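Local coordinates for sensor protein (PDB 2OOL) that senses light through bound biliverdin and probably relays it as a histidine kinase, this chain being its PAS-GAF chromophore-binding part, at residues 29-34 / 266-271; 38-43 / 232-237; 130-135 / 258-263. All blocks are in the same frame, centred on the assembly; numbering follows the deposited sequence.

Interaction 1: residues 29-34 / 266-271; sequences DREPIH and SPTHLE. With LBV (3-[2-[(Z)-[3-(2-carboxyethyl)-5-[(Z)-(4-ethenyl-3-methyl-5-oxidanylidene-pyrrol-2-ylidene)methyl]-4-methyl-pyrrol-1-ium -2-ylidene]methyl]-5-[(Z)-[(3E)-3-ethylidene-4-methyl-5-oxidanylidene-pyrrolidin-2-ylidene]methyl]-4-methyl-1H-pyrrol-3- yl]propanoic acid), chain C.
Glu31 OE1 takes a 2.8 Å hydrogen bond from Ser266 OG, using the lone pair on the side of the other carboxylate oxygen. That other oxygen, Glu31 OE2, lies 3.6 Å from Pro267 CD, and a water held by Thr268 OG1 gives OE1 a weak further bond. The glutamate reaches across because its CG stands anti to the backbone N (chi1 -178°) and the chain runs straight beyond it. Ser266 is the N-cap of helix 267-276: its OG also accepts weak bonds from Thr268 N and His269 N. Ser266 N donates to LBV propionate oxygen O1B at 3.0 Å, while Ile33 packs its CB and CD1 against that same propionate. Thr268 CG2 touches a ring methyl of LBV, and next to it His269 lays one ring face over the pigment, with LBV C1C 3.4 Å above its plane and offset toward the rim. At the ring edge, in plane, His269 NE2 donates to LBV O2C at 2.7 Å. A leucine here, with no ring N-H, would probably leave the O2C propionate short of a donor and freer to turn. Thus the loop before strand 38-39, in the PAS range, meets the start of a GAF helix at the biliverdin pocket. With the Glu31 carboxylate and the O1B propionate both bonded to Ser266, the helix end is likely to favour their negative charge.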
loop_
_atom_site.group_PDB
_atom_site.type_symbol
_atom_site.label_atom_id
_atom_site.label_comp_id
_atom_site.label_asym_id
_atom_site.label_seq_id
_atom_site.Cartn_x
_atom_site.Cartn_y
_atom_site.Cartn_z
ATOM N N ASP A 29 16.360 -17.518 29.081
ATOM C CA ASP A 29 16.513 -18.044 27.739
ATOM C C ASP A 29 15.988 -19.460 27.596
ATOM O O ASP A 29 15.911 -19.932 26.491
ATOM C CB ASP A 29 17.973 -18.011 27.268
ATOM C CG ASP A 29 18.710 -16.714 27.617
ATOM O OD1 ASP A 29 18.659 -15.700 26.871
ATOM O OD2 ASP A 29 19.429 -16.748 28.623
ATOM N N ARG A 30 15.626 -20.136 28.692
ATOM C CA ARG A 30 15.156 -21.497 28.634
ATOM C C ARG A 30 13.653 -21.706 28.526
ATOM O O ARG A 30 13.220 -22.797 28.247
ATOM C CB ARG A 30 15.630 -22.259 29.861
ATOM C CG ARG A 30 17.148 -22.300 30.010
ATOM C CD ARG A 30 17.496 -23.133 31.222
ATOM N NE ARG A 30 18.906 -22.971 31.524
ATOM C CZ ARG A 30 19.866 -23.754 31.050
ATOM N NH1 ARG A 30 19.540 -24.757 30.256
ATOM N NH2 ARG A 30 21.149 -23.508 31.355
ATOM N N GLU A 31 12.843 -20.685 28.767
ATOM C CA GLU A 31 11.396 -20.899 28.721
ATOM C C GLU A 31 10.988 -21.322 27.294
ATOM O O GLU A 31 11.362 -20.675 26.325
ATOM C CB GLU A 31 10.651 -19.610 29.148
ATOM C CG GLU A 31 9.094 -19.801 29.172
ATOM C CD GLU A 31 8.355 -18.502 29.416
ATOM O OE1 GLU A 31 9.014 -17.440 29.620
ATOM O OE2 GLU A 31 7.121 -18.572 29.412
ATOM N N PRO A 32 10.270 -22.409 27.150
ATOM C CA PRO A 32 9.847 -22.835 25.802
ATOM C C PRO A 32 8.631 -22.100 25.225
ATOM O O PRO A 32 7.534 -22.667 25.095
ATOM C CB PRO A 32 9.578 -24.300 26.010
ATOM C CG PRO A 32 9.158 -24.411 27.427
ATOM C CD PRO A 32 9.915 -23.421 28.176
ATOM N N ILE A 33 8.852 -20.847 24.829
ATOM C CA ILE A 33 7.791 -19.968 24.392
ATOM C C ILE A 33 6.966 -20.457 23.166
ATOM O O ILE A 33 5.867 -19.974 22.924
ATOM C CB ILE A 33 8.295 -18.531 24.212
ATOM C CG1 ILE A 33 9.396 -18.398 23.131
ATOM C CG2 ILE A 33 8.879 -17.984 25.558
ATOM C CD1 ILE A 33 9.555 -16.905 22.561
ATOM N N HIS A 34 7.487 -21.417 22.426
ATOM C CA HIS A 34 6.868 -21.847 21.186
ATOM C C HIS A 34 5.761 -22.885 21.384
ATOM O O HIS A 34 4.954 -23.076 20.475
ATOM C CB HIS A 34 7.923 -22.406 20.230
ATOM C CG HIS A 34 8.689 -23.562 20.779
ATOM N ND1 HIS A 34 9.507 -23.456 21.883
ATOM C CD2 HIS A 34 8.775 -24.851 20.374
ATOM C CE1 HIS A 34 10.044 -24.638 22.151
ATOM N NE2 HIS A 34 9.627 -25.500 21.238
ATOM N N SER A 266 4.981 -15.352 26.787
ATOM C CA SER A 266 5.522 -15.576 28.123
ATOM C C SER A 266 4.879 -14.632 29.147
ATOM O O SER A 266 4.893 -13.426 28.941
ATOM C CB SER A 266 7.028 -15.256 28.142
ATOM O OG SER A 266 7.508 -15.064 29.457
ATOM N N PRO A 267 4.386 -15.188 30.258
ATOM C CA PRO A 267 3.899 -14.455 31.417
ATOM C C PRO A 267 4.896 -13.452 31.944
ATOM O O PRO A 267 4.484 -12.403 32.349
ATOM C CB PRO A 267 3.716 -15.559 32.468
ATOM C CG PRO A 267 3.372 -16.734 31.689
ATOM C CD PRO A 267 4.253 -16.641 30.467
ATOM N N THR A 268 6.189 -13.785 31.924
ATOM C CA THR A 268 7.259 -12.884 32.353
ATOM C C THR A 268 7.319 -11.639 31.505
ATOM O O THR A 268 7.599 -10.549 32.007
ATOM C CB THR A 268 8.649 -13.589 32.278
ATOM O OG1 THR A 268 8.560 -14.864 32.918
ATOM C CG2 THR A 268 9.676 -12.800 33.008
ATOM N N HIS A 269 7.135 -11.781 30.194
ATOM C CA HIS A 269 7.055 -10.583 29.347
ATOM C C HIS A 269 5.806 -9.789 29.667
ATOM O O HIS A 269 5.836 -8.571 29.744
ATOM C CB HIS A 269 7.022 -10.933 27.879
ATOM C CG HIS A 269 6.937 -9.730 26.992
ATOM N ND1 HIS A 269 7.732 -8.627 27.173
ATOM C CD2 HIS A 269 6.133 -9.452 25.941
ATOM C CE1 HIS A 269 7.444 -7.731 26.245
ATOM N NE2 HIS A 269 6.477 -8.215 25.479
ATOM N N LEU A 270 4.685 -10.477 29.863
ATOM C CA LEU A 270 3.456 -9.738 30.166
ATOM C C LEU A 270 3.627 -8.859 31.413
ATOM O O LEU A 270 3.155 -7.709 31.456
ATOM C CB LEU A 270 2.277 -10.665 30.319
ATOM C CG LEU A 270 1.861 -11.389 29.024
ATOM C CD1 LEU A 270 0.725 -12.348 29.359
ATOM C CD2 LEU A 270 1.473 -10.402 27.905
ATOM N N GLU A 271 4.313 -9.390 32.412
ATOM C CA GLU A 271 4.531 -8.690 33.691
ATOM C C GLU A 271 5.486 -7.509 33.489
ATOM O O GLU A 271 5.332 -6.446 34.093
ATOM C CB GLU A 271 5.045 -9.713 34.703
ATOM C CG GLU A 271 5.623 -9.204 36.016
ATOM C CD GLU A 271 5.862 -10.378 37.037
ATOM O OE1 GLU A 271 5.265 -11.487 36.837
ATOM O OE2 GLU A 271 6.640 -10.191 38.024
HETATM C C1A LBV C . 12.462 -9.618 30.830
HETATM C C1B LBV C . 10.882 -12.127 27.519
HETATM O O1B LBV C . 6.379 -15.269 24.091
HETATM C C1C LBV C . 9.940 -9.057 24.310
HETATM O O1C LBV C . 6.665 -6.696 21.033
HETATM C C1D LBV C . 11.141 -4.512 24.894
HETATM C C2A LBV C . 13.126 -10.673 31.680
HETATM C C2B LBV C . 10.345 -13.182 26.769
HETATM O O2B LBV C . 7.005 -14.047 22.371
HETATM C C2C LBV C . 9.533 -8.337 23.167
HETATM O O2C LBV C . 6.125 -6.785 23.177
HETATM C C2D LBV C . 12.156 -3.573 25.174
HETATM C C3A LBV C . 12.777 -11.893 30.807
HETATM C C3B LBV C . 9.827 -12.656 25.588
HETATM C C3C LBV C . 10.002 -7.043 23.327
HETATM C C3D LBV C . 11.665 -2.349 24.773
HETATM C C4A LBV C . 12.041 -11.468 29.667
HETATM C C4B LBV C . 10.100 -11.257 25.601
HETATM C C4C LBV C . 10.658 -6.964 24.567
HETATM C C4D LBV C . 10.375 -2.568 24.272
HETATM C CAA LBV C . 13.134 -13.237 31.060
HETATM C CAB LBV C . 9.111 -13.463 24.493
HETATM C CAC LBV C . 8.725 -8.770 21.922
HETATM C CAD LBV C . 12.343 -1.161 24.903
HETATM C CBA LBV C . 14.000 -13.809 32.233
HETATM C CBB LBV C . 7.606 -13.302 24.553
HETATM C CBC LBV C . 7.192 -8.711 22.209
HETATM C CBD LBV C . 11.833 0.059 24.473
HETATM C CGB LBV C . 6.943 -14.295 23.578
HETATM C CGC LBV C . 6.595 -7.268 22.131
HETATM C CHB LBV C . 11.560 -12.389 28.718
HETATM C CHC LBV C . 9.673 -10.429 24.516
HETATM C CHD LBV C . 11.296 -5.868 25.153
HETATM C CMA LBV C . 12.415 -10.725 33.041
HETATM C CMB LBV C . 10.296 -14.669 27.188
HETATM C CMC LBV C . 9.775 -5.953 22.257
HETATM C CMD LBV C . 13.556 -3.802 25.785
HETATM N N_A LBV C . 11.887 -10.141 29.727
HETATM O O_A LBV C . 12.445 -8.420 31.100
HETATM N N_B LBV C . 10.725 -11.024 26.766
HETATM N N_C LBV C . 10.584 -8.184 25.103
HETATM N N_D LBV C . 10.108 -3.868 24.382
HETATM O O_D LBV C . 9.577 -1.736 23.806
HETATM O O HOH W 1 11.049 -16.506 32.185
#

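Interaction 2: residues 38-43 / 232-237; sequences AIQPHG and IIPDIG
Gln40 NE2 donates to Ile232 O at 3.3 Å, lying in the carbonyl plane, while the carbonyl oxygen sits tilted out of the glutamine's amide plane by 21°. The other end of the amide rests on the next two residues, with Gln40 OE1 3.4 Å from Pro234 CD and close to Ile233 CA and CG2. Gln40 CG lies beside its backbone N, anti to the carbonyl carbon (chi1 -55°), and an extended chain carries the amide across, where NE2 also donates to Arg263 O. Gln40 OE1 accepts at 2.8 Å from the O of a water that also reaches Asp235 O. This joins the turn that follows edge strand 38-39 to the end of GAF edge strand 230-233, beside the phytochrome knot, where the N-terminal segment threads a loop of the GAF domain. On the type I turn from Gln40 to Gly43, His42 puts CG between the backbone N and carbonyl carbon (chi1 62°), which sets its ring broadside to Pro234. Pro234 CG stands over the ring centre, 3.6 Å from the His42 centroid, a CH-pi contact. Phe305 meets the same imidazole with planes at about 50°. Past the proline, Asp235 OD1 accepts from Gly237 N at 3.0 Å, forming an Asx turn.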
loop_
_atom_site.group_PDB
_atom_site.type_symbol
_atom_site.label_atom_id
_atom_site.label_comp_id
_atom_site.label_asym_id
_atom_site.label_seq_id
_atom_site.Cartn_x
_atom_site.Cartn_y
_atom_site.Cartn_z
ATOM N N ALA A 38 -1.571 -22.836 24.495
ATOM C CA ALA A 38 -2.647 -21.881 24.667
ATOM C C ALA A 38 -2.519 -20.731 23.703
ATOM O O ALA A 38 -1.431 -20.460 23.201
ATOM C CB ALA A 38 -2.700 -21.369 26.148
ATOM N N ILE A 39 -3.629 -20.014 23.514
ATOM C CA ILE A 39 -3.688 -18.830 22.658
ATOM C C ILE A 39 -4.228 -17.552 23.363
ATOM O O ILE A 39 -4.834 -17.611 24.437
ATOM C CB ILE A 39 -4.528 -19.113 21.382
ATOM C CG1 ILE A 39 -6.000 -19.345 21.736
ATOM C CG2 ILE A 39 -3.946 -20.305 20.573
ATOM C CD1 ILE A 39 -7.022 -18.941 20.640
ATOM N N GLN A 40 -3.969 -16.397 22.739
ATOM C CA GLN A 40 -4.632 -15.168 23.082
ATOM C C GLN A 40 -6.081 -15.223 22.543
ATOM O O GLN A 40 -6.289 -15.407 21.340
ATOM C CB GLN A 40 -3.888 -13.947 22.507
ATOM C CG GLN A 40 -2.411 -13.906 22.934
ATOM C CD GLN A 40 -1.686 -12.742 22.375
ATOM O OE1 GLN A 40 -2.101 -11.616 22.590
ATOM N NE2 GLN A 40 -0.582 -12.996 21.670
ATOM N N PRO A 41 -7.071 -14.990 23.418
ATOM C CA PRO A 41 -8.467 -15.211 23.089
ATOM C C PRO A 41 -9.220 -14.153 22.263
ATOM O O PRO A 41 -10.420 -14.296 22.087
ATOM C CB PRO A 41 -9.126 -15.351 24.476
ATOM C CG PRO A 41 -8.316 -14.525 25.349
ATOM C CD PRO A 41 -6.915 -14.440 24.774
ATOM N N HIS A 42 -8.567 -13.128 21.716
ATOM C CA HIS A 42 -9.284 -12.234 20.795
ATOM C C HIS A 42 -9.537 -12.969 19.457
ATOM O O HIS A 42 -10.179 -12.417 18.584
ATOM C CB HIS A 42 -8.503 -10.919 20.559
ATOM C CG HIS A 42 -7.158 -11.133 19.931
ATOM N ND1 HIS A 42 -6.084 -11.617 20.636
ATOM C CD2 HIS A 42 -6.734 -10.982 18.657
ATOM C CE1 HIS A 42 -5.055 -11.762 19.826
ATOM N NE2 HIS A 42 -5.412 -11.365 18.620
ATOM N N GLY A 43 -8.991 -14.192 19.289
ATOM C CA GLY A 43 -9.125 -14.970 18.042
ATOM C C GLY A 43 -9.432 -16.427 18.385
ATOM O O GLY A 43 -9.513 -16.772 19.532
ATOM N N ILE A 232 1.787 -9.565 17.787
ATOM C CA ILE A 232 0.937 -8.632 18.443
ATOM C C ILE A 232 0.337 -9.201 19.704
ATOM O O ILE A 232 -0.029 -10.384 19.761
ATOM C CB ILE A 232 -0.171 -8.016 17.509
ATOM C CG1 ILE A 232 -1.029 -6.985 18.273
ATOM C CG2 ILE A 232 -1.101 -9.088 16.909
ATOM C CD1 ILE A 232 -1.901 -6.073 17.343
ATOM N N ILE A 233 0.244 -8.334 20.721
ATOM C CA ILE A 233 -0.399 -8.646 21.979
ATOM C C ILE A 233 -1.380 -7.504 22.202
ATOM O O ILE A 233 -1.038 -6.533 22.806
ATOM C CB ILE A 233 0.626 -8.731 23.190
ATOM C CG1 ILE A 233 1.866 -9.595 22.834
ATOM C CG2 ILE A 233 -0.083 -9.245 24.504
ATOM C CD1 ILE A 233 3.119 -9.308 23.685
ATOM N N PRO A 234 -2.621 -7.627 21.693
ATOM C CA PRO A 234 -3.569 -6.501 21.814
ATOM C C PRO A 234 -3.998 -6.113 23.217
ATOM O O PRO A 234 -4.356 -4.947 23.422
ATOM C CB PRO A 234 -4.795 -6.955 21.046
ATOM C CG PRO A 234 -4.444 -8.238 20.365
ATOM C CD PRO A 234 -3.184 -8.781 20.979
ATOM N N ASP A 235 -4.018 -7.081 24.131
ATOM C CA ASP A 235 -4.375 -6.901 25.516
ATOM C C ASP A 235 -3.469 -7.752 26.364
ATOM O O ASP A 235 -3.584 -8.980 26.304
ATOM C CB ASP A 235 -5.819 -7.325 25.786
ATOM C CG ASP A 235 -6.295 -6.950 27.225
ATOM O OD1 ASP A 235 -5.505 -6.481 28.095
ATOM O OD2 ASP A 235 -7.505 -7.111 27.478
ATOM N N ILE A 236 -2.551 -7.106 27.112
ATOM C CA ILE A 236 -1.554 -7.808 27.922
ATOM C C ILE A 236 -2.197 -8.496 29.117
ATOM O O ILE A 236 -1.547 -9.282 29.799
ATOM C CB ILE A 236 -0.342 -6.899 28.429
ATOM C CG1 ILE A 236 -0.826 -5.852 29.464
ATOM C CG2 ILE A 236 0.432 -6.265 27.216
ATOM C CD1 ILE A 236 0.258 -4.961 30.185
ATOM N N GLY A 237 -3.457 -8.203 29.398
ATOM C CA GLY A 237 -4.156 -8.805 30.559
ATOM C C GLY A 237 -4.994 -10.013 30.204
ATOM O O GLY A 237 -5.692 -10.567 31.064
HETATM O O HOH W 2 -3.857 -10.143 24.130
#

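Interaction 3: residues 130-135 / 258-263; sequences ILELEP and SFSVLR. With LBV (3-[2-[(Z)-[3-(2-carboxyethyl)-5-[(Z)-(4-ethenyl-3-methyl-5-oxidanylidene-pyrrol-2-ylidene)methyl]-4-methyl-pyrrol-1-ium -2-ylidene]methyl]-5-[(Z)-[(3E)-3-ethylidene-4-methyl-5-oxidanylidene-pyrrolidin-2-ylidene]methyl]-4-methyl-1H-pyrrol-3- yl]propanoic acid), chain C.
Glu132 drives its carboxylate into the type I turn from Ser260 to Arg263, with its aliphatic part lying against Leu262, whose CD1 comes 3.9 Å from Glu132 CB. Glu132 OE2 in turn lies near Leu262 CB, which puts the two chains alongside, running opposite ways. Three donors grip the two oxygens. Val261 N bonds Glu132 OE1 at 2.9 Å through the lone pair on the side of the other oxygen. Glu132 OE2 takes two: Ser260 OG at 2.8 Å, from above the carboxylate plane, and Leu262 N at 2.8 Å, on the syn side but 29° out of that plane. These two come from opposite faces, which should hold the carboxylate against rotation. The chain is extended beyond CG, with CG anti to the carbonyl carbon (chi1 -67°), and this length carries the charge to the turn's N-H groups. Buried as it is, the carboxylate probably has its charge balanced by a hydroxyl and two backbone amides. Two residues on, Glu134 crosses Val261 at about a right angle and brings Glu134 OE2 to 3.4 Å from Val261 CG2; this oxygen also forms a salt bridge with Arg311. The turn ends at Arg263, whose side chain ends well away from strand 128-134. Its NH1 and NH2 donate to LBV O2B and O1B of one propionate, the NH2 bond to O1B being nearly straight (174°), and NH2 also reaches Ile33 O. Strand 128-134 is an inner strand of the antiparallel PAS sheet, and the turn lies in the long GAF excursion between strand 230-233 and helix 267-276. The arrangement belongs to the PAS-GAF junction of phytochromes, next to the knot, where a PAS strand holds the loop that presents an arginine to a biliverdin propionate.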
loop_
_atom_site.group_PDB
_atom_site.type_symbol
_atom_site.label_atom_id
_atom_site.label_comp_id
_atom_site.label_asym_id
_atom_site.label_seq_id
_atom_site.Cartn_x
_atom_site.Cartn_y
_atom_site.Cartn_z
ATOM N N ILE A 130 -2.802 -25.148 10.600
ATOM C CA ILE A 130 -3.358 -24.398 11.689
ATOM C C ILE A 130 -4.137 -23.261 11.017
ATOM O O ILE A 130 -3.593 -22.576 10.163
ATOM C CB ILE A 130 -2.263 -23.845 12.608
ATOM C CG1 ILE A 130 -1.560 -24.968 13.389
ATOM C CG2 ILE A 130 -2.819 -22.763 13.573
ATOM C CD1 ILE A 130 -0.453 -24.542 14.369
ATOM N N LEU A 131 -5.415 -23.131 11.358
ATOM C CA LEU A 131 -6.241 -22.011 10.914
ATOM C C LEU A 131 -6.532 -21.107 12.099
ATOM O O LEU A 131 -6.953 -21.575 13.146
ATOM C CB LEU A 131 -7.536 -22.521 10.309
ATOM C CG LEU A 131 -8.614 -21.449 9.968
ATOM C CD1 LEU A 131 -8.163 -20.527 8.825
ATOM C CD2 LEU A 131 -9.921 -22.077 9.627
ATOM N N GLU A 132 -6.331 -19.816 11.943
ATOM C CA GLU A 132 -6.631 -18.911 13.015
ATOM C C GLU A 132 -7.623 -17.854 12.521
ATOM O O GLU A 132 -7.501 -17.392 11.410
ATOM C CB GLU A 132 -5.337 -18.271 13.504
ATOM C CG GLU A 132 -4.379 -19.256 14.181
ATOM C CD GLU A 132 -3.060 -18.620 14.564
ATOM O OE1 GLU A 132 -2.232 -18.414 13.664
ATOM O OE2 GLU A 132 -2.856 -18.337 15.759
ATOM N N LEU A 133 -8.591 -17.510 13.364
ATOM C CA LEU A 133 -9.679 -16.597 13.024
ATOM C C LEU A 133 -9.510 -15.341 13.809
ATOM O O LEU A 133 -9.558 -15.378 15.038
ATOM C CB LEU A 133 -11.028 -17.246 13.396
ATOM C CG LEU A 133 -11.449 -18.503 12.669
ATOM C CD1 LEU A 133 -12.896 -18.829 13.009
ATOM C CD2 LEU A 133 -11.230 -18.359 11.191
ATOM N N GLU A 134 -9.237 -14.240 13.125
ATOM C CA GLU A 134 -9.030 -12.911 13.744
ATOM C C GLU A 134 -10.179 -12.002 13.341
ATOM O O GLU A 134 -10.787 -12.237 12.335
ATOM C CB GLU A 134 -7.742 -12.233 13.202
ATOM C CG GLU A 134 -6.436 -12.683 13.831
ATOM C CD GLU A 134 -5.222 -11.809 13.463
ATOM O OE1 GLU A 134 -5.344 -10.880 12.594
ATOM O OE2 GLU A 134 -4.127 -12.115 14.004
ATOM N N PRO A 135 -10.372 -10.877 14.059
ATOM C CA PRO A 135 -11.294 -9.867 13.564
ATOM C C PRO A 135 -10.827 -9.269 12.244
ATOM O O PRO A 135 -9.625 -9.203 11.968
ATOM C CB PRO A 135 -11.290 -8.789 14.655
ATOM C CG PRO A 135 -10.576 -9.373 15.825
ATOM C CD PRO A 135 -9.716 -10.484 15.314
ATOM N N SER A 258 5.045 -21.781 16.941
ATOM C CA SER A 258 6.029 -20.800 16.425
ATOM C C SER A 258 5.465 -19.801 15.404
ATOM O O SER A 258 5.735 -18.587 15.503
ATOM C CB SER A 258 7.223 -21.500 15.797
ATOM O OG SER A 258 7.961 -22.238 16.742
ATOM N N PHE A 259 4.720 -20.297 14.407
ATOM C CA PHE A 259 4.190 -19.476 13.311
ATOM C C PHE A 259 2.716 -19.065 13.481
ATOM O O PHE A 259 2.097 -18.552 12.563
ATOM C CB PHE A 259 4.467 -20.144 11.981
ATOM C CG PHE A 259 5.906 -20.176 11.647
ATOM C CD1 PHE A 259 6.525 -19.042 11.120
ATOM C CD2 PHE A 259 6.683 -21.265 11.973
ATOM C CE1 PHE A 259 7.878 -19.042 10.861
ATOM C CE2 PHE A 259 8.060 -21.282 11.701
ATOM C CZ PHE A 259 8.657 -20.150 11.160
ATOM N N SER A 260 2.185 -19.186 14.689
ATOM C CA SER A 260 0.812 -18.853 14.942
ATOM C C SER A 260 0.651 -17.424 15.455
ATOM O O SER A 260 1.323 -17.016 16.393
ATOM C CB SER A 260 0.202 -19.850 15.950
ATOM O OG SER A 260 -0.417 -19.053 16.995
ATOM N N VAL A 261 -0.272 -16.665 14.850
ATOM C CA VAL A 261 -0.487 -15.267 15.226
ATOM C C VAL A 261 -1.119 -15.116 16.586
ATOM O O VAL A 261 -0.970 -14.047 17.207
ATOM C CB VAL A 261 -1.275 -14.449 14.119
ATOM C CG1 VAL A 261 -0.407 -14.313 12.850
ATOM C CG2 VAL A 261 -2.597 -15.088 13.757
ATOM N N LEU A 262 -1.779 -16.157 17.112
ATOM C CA LEU A 262 -2.455 -16.066 18.431
ATOM C C LEU A 262 -1.727 -16.742 19.586
ATOM O O LEU A 262 -2.239 -16.746 20.682
ATOM C CB LEU A 262 -3.876 -16.692 18.358
ATOM C CG LEU A 262 -4.851 -16.168 17.286
ATOM C CD1 LEU A 262 -6.119 -17.013 17.162
ATOM C CD2 LEU A 262 -5.196 -14.753 17.581
ATOM N N ARG A 263 -0.543 -17.307 19.353
ATOM C CA ARG A 263 0.241 -18.000 20.374
ATOM C C ARG A 263 0.232 -17.184 21.639
ATOM O O ARG A 263 0.479 -15.990 21.613
ATOM C CB ARG A 263 1.682 -18.169 19.894
ATOM C CG ARG A 263 2.680 -18.766 20.901
ATOM C CD ARG A 263 4.119 -18.864 20.338
ATOM N NE ARG A 263 4.686 -17.551 19.971
ATOM C CZ ARG A 263 5.194 -16.672 20.829
ATOM N NH1 ARG A 263 5.615 -15.460 20.395
ATOM N NH2 ARG A 263 5.286 -16.985 22.104
HETATM C C1A LBV C . 12.462 -9.618 30.830
HETATM C C1B LBV C . 10.882 -12.127 27.519
HETATM O O1B LBV C . 6.379 -15.269 24.091
HETATM C C1C LBV C . 9.940 -9.057 24.310
HETATM O O1C LBV C . 6.665 -6.696 21.033
HETATM C C1D LBV C . 11.141 -4.512 24.894
HETATM C C2A LBV C . 13.126 -10.673 31.680
HETATM C C2B LBV C . 10.345 -13.182 26.769
HETATM O O2B LBV C . 7.005 -14.047 22.371
HETATM C C2C LBV C . 9.533 -8.337 23.167
HETATM O O2C LBV C . 6.125 -6.785 23.177
HETATM C C2D LBV C . 12.156 -3.573 25.174
HETATM C C3A LBV C . 12.777 -11.893 30.807
HETATM C C3B LBV C . 9.827 -12.656 25.588
HETATM C C3C LBV C . 10.002 -7.043 23.327
HETATM C C3D LBV C . 11.665 -2.349 24.773
HETATM C C4A LBV C . 12.041 -11.468 29.667
HETATM C C4B LBV C . 10.100 -11.257 25.601
HETATM C C4C LBV C . 10.658 -6.964 24.567
HETATM C C4D LBV C . 10.375 -2.568 24.272
HETATM C CAA LBV C . 13.134 -13.237 31.060
HETATM C CAB LBV C . 9.111 -13.463 24.493
HETATM C CAC LBV C . 8.725 -8.770 21.922
HETATM C CAD LBV C . 12.343 -1.161 24.903
HETATM C CBA LBV C . 14.000 -13.809 32.233
HETATM C CBB LBV C . 7.606 -13.302 24.553
HETATM C CBC LBV C . 7.192 -8.711 22.209
HETATM C CBD LBV C . 11.833 0.059 24.473
HETATM C CGB LBV C . 6.943 -14.295 23.578
HETATM C CGC LBV C . 6.595 -7.268 22.131
HETATM C CHB LBV C . 11.560 -12.389 28.718
HETATM C CHC LBV C . 9.673 -10.429 24.516
HETATM C CHD LBV C . 11.296 -5.868 25.153
HETATM C CMA LBV C . 12.415 -10.725 33.041
HETATM C CMB LBV C . 10.296 -14.669 27.188
HETATM C CMC LBV C . 9.775 -5.953 22.257
HETATM C CMD LBV C . 13.556 -3.802 25.785
HETATM N N_A LBV C . 11.887 -10.141 29.727
HETATM O O_A LBV C . 12.445 -8.420 31.100
HETATM N N_B LBV C . 10.725 -11.024 26.766
HETATM N N_C LBV C . 10.584 -8.184 25.103
HETATM N N_D LBV C . 10.108 -3.868 24.382
HETATM O O_D LBV C . 9.577 -1.736 23.806
#

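From the N terminus, the chain passes 29-34 and 38-43 before entering the PAS sheet, and leaves that sheet through 130-135. It then builds the GAF domain, returning at 232-237, 258-263 and 266-271. Interaction 1 closes the widest loop, and interactions 2 and 3 both lie within it. Those two cross, since 130-135 falls between the segments of interaction 2 and 232-237 between those of interaction 3. They also touch directly, Gln40 N of interaction 2 lying 2.7 Å from Leu262 O of interaction 3, a probable hydrogen bond. Together the three tie the N-terminal segment and PAS sheet to the GAF domain and its biliverdin, around the knot of this phytochrome.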